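Local atomic coordinates of Tas1 (PDB entry 6OX6), a protein that is a type VI secreted toxin that pyrophosphorylates adenosine nucleotides to make (p)ppApp, depleting ADP and ATP in competitor cells. Residues G399-Y405 and K425-Y430. Numbering follows the deposited sequence.
Sequences GGQGHKY and KSRAYY
Tyr405 and Tyr429 form an offset edge-to-face (T-shaped) aromatic pair. The edge of Tyr405 is turned toward the face of Tyr429, with ring planes at 64° and centroids 5.8 Å apart. Tyr405 CE2 also packs on Tyr429 CB at 3.7 Å.

Two CH-pi contacts extend this aromatic packing. Gln401 CB sits over one face of the Tyr429 ring, 3.7 Å from its centroid. Tyr429 CG is anti to its own backbone N (chi1 174°), which carries the ring across to the 399-405 segment. Ser426 CA lies off-centre over a face of Tyr405, and the backbone where Lys425 joins Ser426 runs above that same ring. Tyr405 CB and Ser426 CB meet alongside at 3.7 Å.

Tyr430 OH comes to 3.2 Å from Gly402 CA, with its CZ close behind.

A water mediates the clear polar link between the segments. It donates to both Gly402 O and Ser426 OG, at 2.8 Å from each. Ser426 OG is also hydrogen-bonded to Leu343 O. Tyr429 OH lies 3.2 Å from Gln401 N. Its strongest partner is Pro398 O. Ala372 O is a second acceptor, so the single hydroxyl proton must be shared or alternate between the two carbonyls. Within the 399-405 segment, Gln401 NE2 donates to Gly399 O at 3.2 Å along a nearly straight path (175°). This bond ties down the amide end of the side chain whose CB rests on Tyr429.

The contact joins the start of helix 402-410, with the loop leading into it, to the middle of helix 419-435. Helix 367-373 packs against both segments: Tyr430 touches Met369, Ala372 and Lys373, and backbone bonds link Gly400 to Tyr371 and Gly402 to Ala372. Tyr345, just before strand 347-353, meets the Tyr430 ring.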
ATOM      1  N   GLY A 399       5.935  20.041   5.707  1.00 29.54           N
ATOM      2  CA  GLY A 399       5.176  19.007   5.040  1.00 27.14           C
ATOM      3  C   GLY A 399       6.015  18.249   4.035  1.00 26.41           C
ATOM      4  O   GLY A 399       7.110  18.664   3.651  1.00 25.62           O
ATOM      5  N   GLY A 400       5.492  17.099   3.622  1.00 23.75           N
ATOM      6  CA  GLY A 400       5.959  16.456   2.412  1.00 24.98           C
ATOM      7  C   GLY A 400       7.199  15.605   2.520  1.00 25.55           C
ATOM      8  O   GLY A 400       7.739  15.204   1.484  1.00 25.95           O
ATOM      9  N   GLN A 401       7.671  15.311   3.719  1.00 22.62           N
ATOM     10  CA  GLN A 401       8.877  14.512   3.886  1.00 25.05           C
ATOM     11  C   GLN A 401       8.607  13.011   3.871  1.00 26.81           C
ATOM     12  O   GLN A 401       9.531  12.234   3.582  1.00 25.00           O
ATOM     13  CB  GLN A 401       9.566  14.887   5.212  1.00 23.13           C
ATOM     14  CG  GLN A 401       9.897  16.369   5.320  1.00 28.37           C
ATOM     15  CD  GLN A 401      10.700  16.810   4.123  1.00 40.68           C
ATOM     16  OE1 GLN A 401      11.866  16.423   3.973  1.00 45.15           O
ATOM     17  NE2 GLN A 401      10.066  17.566   3.219  1.00 44.54           N
ATOM     18  N   GLY A 402       7.371  12.592   4.172  1.00 21.00           N
ATOM     19  CA  GLY A 402       7.096  11.170   4.365  1.00 20.51           C
ATOM     20  C   GLY A 402       7.459  10.317   3.162  1.00 19.98           C
ATOM     21  O   GLY A 402       8.142   9.294   3.295  1.00 20.40           O
ATOM     22  N   HIS A 403       6.968  10.693   1.977  1.00 19.98           N
ATOM     23  CA  HIS A 403       7.255   9.915   0.776  1.00 20.82           C
ATOM     24  C   HIS A 403       8.743   9.873   0.454  1.00 24.06           C
ATOM     25  O   HIS A 403       9.197   8.907  -0.161  1.00 27.38           O
ATOM     26  CB  HIS A 403       6.479  10.463  -0.423  1.00 23.08           C
ATOM     27  CG  HIS A 403       7.067  11.716  -1.016  1.00 29.34           C
ATOM     28  ND1 HIS A 403       7.807  11.718  -2.183  1.00 33.59           N
ATOM     29  CD2 HIS A 403       7.015  13.007  -0.603  1.00 30.93           C
ATOM     30  CE1 HIS A 403       8.192  12.954  -2.456  1.00 35.17           C
ATOM     31  NE2 HIS A 403       7.732  13.756  -1.508  1.00 33.94           N
ATOM     32  N   LYS A 404       9.491  10.863   0.931  1.00 22.08           N
ATOM     33  CA  LYS A 404      10.932  10.903   0.720  1.00 27.90           C
ATOM     34  C   LYS A 404      11.594   9.744   1.464  1.00 25.00           C
ATOM     35  O   LYS A 404      12.373   8.989   0.884  1.00 22.88           O
ATOM     36  CB  LYS A 404      11.509  12.237   1.195  1.00 32.25           C
ATOM     37  CG  LYS A 404      11.199  13.409   0.279  1.00 37.66           C
ATOM     38  CD  LYS A 404      11.758  14.708   0.834  1.00 46.25           C
ATOM     39  CE  LYS A 404      12.617  15.425  -0.195  1.00 56.74           C
ATOM     40  NZ  LYS A 404      11.894  15.621  -1.482  1.00 64.27           N
ATOM     41  N   TYR A 405      11.283   9.609   2.753  1.00 19.91           N
ATOM     42  CA  TYR A 405      11.841   8.530   3.565  1.00 23.86           C
ATOM     43  C   TYR A 405      11.451   7.166   2.997  1.00 20.59           C
ATOM     44  O   TYR A 405      12.242   6.216   3.031  1.00 19.41           O
ATOM     45  CB  TYR A 405      11.349   8.642   5.016  1.00 19.55           C
ATOM     46  CG  TYR A 405      11.730   9.906   5.756  1.00 27.18           C
ATOM     47  CD1 TYR A 405      13.054  10.287   5.880  1.00 33.93           C
ATOM     48  CD2 TYR A 405      10.756  10.687   6.379  1.00 26.01           C
ATOM     49  CE1 TYR A 405      13.408  11.434   6.597  1.00 38.79           C
ATOM     50  CE2 TYR A 405      11.086  11.839   7.085  1.00 29.54           C
ATOM     51  CZ  TYR A 405      12.407  12.207   7.186  1.00 39.05           C
ATOM     52  OH  TYR A 405      12.727  13.344   7.893  1.00 45.52           O
ATOM     53  N   LYS A 425      13.991   7.876  11.408  1.00 23.62           N
ATOM     54  CA  LYS A 425      13.745   9.260  11.026  1.00 28.49           C
ATOM     55  C   LYS A 425      12.312   9.452  10.543  1.00 22.48           C
ATOM     56  O   LYS A 425      11.711  10.505  10.756  1.00 24.92           O
ATOM     57  CB  LYS A 425      14.726   9.694   9.934  1.00 34.64           C
ATOM     58  CG  LYS A 425      16.182   9.381  10.242  1.00 46.41           C
ATOM     59  CD  LYS A 425      16.881  10.580  10.861  1.00 54.99           C
ATOM     60  CE  LYS A 425      18.372  10.329  11.020  1.00 62.41           C
ATOM     61  NZ  LYS A 425      19.091  10.431   9.721  1.00 66.26           N
ATOM     62  N   SER A 426      11.769   8.427   9.894  1.00 19.49           N
ATOM     63  CA  SER A 426      10.406   8.484   9.366  1.00 16.23           C
ATOM     64  C   SER A 426       9.384   8.401  10.486  1.00 17.09           C
ATOM     65  O   SER A 426       8.435   9.201  10.532  1.00 19.67           O
ATOM     66  CB  SER A 426      10.207   7.362   8.350  1.00 15.90           C
ATOM     67  OG  SER A 426       8.899   7.415   7.785  1.00 16.09           O
ATOM     68  N   ARG A 427       9.617   7.510  11.460  1.00 18.39           N
ATOM     69  CA  ARG A 427       8.703   7.378  12.588  1.00 22.78           C
ATOM     70  C   ARG A 427       8.707   8.643  13.425  1.00 24.83           C
ATOM     71  O   ARG A 427       7.646   9.122  13.846  1.00 22.69           O
ATOM     72  CB  ARG A 427       9.096   6.189  13.470  1.00 22.92           C
ATOM     73  CG  ARG A 427       8.919   4.835  12.804  1.00 26.83           C
ATOM     74  CD  ARG A 427       9.015   3.693  13.839  1.00 31.04           C
ATOM     75  NE  ARG A 427      10.317   3.665  14.494  1.00 34.49           N
ATOM     76  CZ  ARG A 427      11.403   3.087  13.972  1.00 32.18           C
ATOM     77  NH1 ARG A 427      11.336   2.468  12.790  1.00 22.52           N
ATOM     78  NH2 ARG A 427      12.549   3.101  14.644  1.00 30.56           N
ATOM     79  N   ALA A 428       9.895   9.200  13.669  1.00 22.44           N
ATOM     80  CA  ALA A 428       9.964  10.439  14.437  1.00 28.00           C
ATOM     81  C   ALA A 428       9.228  11.564  13.710  1.00 25.87           C
ATOM     82  O   ALA A 428       8.567  12.399  14.340  1.00 25.78           O
ATOM     83  CB  ALA A 428      11.424  10.806  14.693  1.00 30.03           C
ATOM     84  N   TYR A 429       9.299  11.578  12.376  1.00 23.22           N
ATOM     85  CA  TYR A 429       8.630  12.631  11.619  1.00 21.45           C
ATOM     86  C   TYR A 429       7.124  12.510  11.752  1.00 21.94           C
ATOM     87  O   TYR A 429       6.442  13.465  12.145  1.00 25.49           O
ATOM     88  CB  TYR A 429       9.059  12.560  10.147  1.00 22.92           C
ATOM     89  CG  TYR A 429       8.332  13.518   9.218  1.00 23.43           C
ATOM     90  CD1 TYR A 429       8.639  14.889   9.193  1.00 20.05           C
ATOM     91  CD2 TYR A 429       7.379  13.040   8.322  1.00 21.67           C
ATOM     92  CE1 TYR A 429       7.975  15.753   8.310  1.00 21.07           C
ATOM     93  CE2 TYR A 429       6.712  13.890   7.460  1.00 19.79           C
ATOM     94  CZ  TYR A 429       7.002  15.231   7.462  1.00 22.21           C
ATOM     95  OH  TYR A 429       6.315  16.024   6.565  1.00 23.55           O
ATOM     96  N   TYR A 430       6.583  11.342  11.422  1.00 18.63           N
ATOM     97  CA  TYR A 430       5.138  11.158  11.497  1.00 18.74           C
ATOM     98  C   TYR A 430       4.620  11.291  12.915  1.00 21.25           C
ATOM     99  O   TYR A 430       3.470  11.694  13.104  1.00 24.97           O
ATOM    100  CB  TYR A 430       4.757   9.793  10.962  1.00 18.26           C
ATOM    101  CG  TYR A 430       4.723   9.725   9.455  1.00 18.35           C
ATOM    102  CD1 TYR A 430       4.061  10.703   8.699  1.00 16.27           C
ATOM    103  CD2 TYR A 430       5.337   8.678   8.780  1.00 17.74           C
ATOM    104  CE1 TYR A 430       4.011  10.620   7.289  1.00 15.88           C
ATOM    105  CE2 TYR A 430       5.267   8.576   7.380  1.00 15.87           C
ATOM    106  CZ  TYR A 430       4.610   9.551   6.657  1.00 17.83           C
ATOM    107  OH  TYR A 430       4.569   9.415   5.273  1.00 22.02           O
TER
HETATM  108  O   HOH W   1       7.945   7.146   5.114  1.00 19.06           O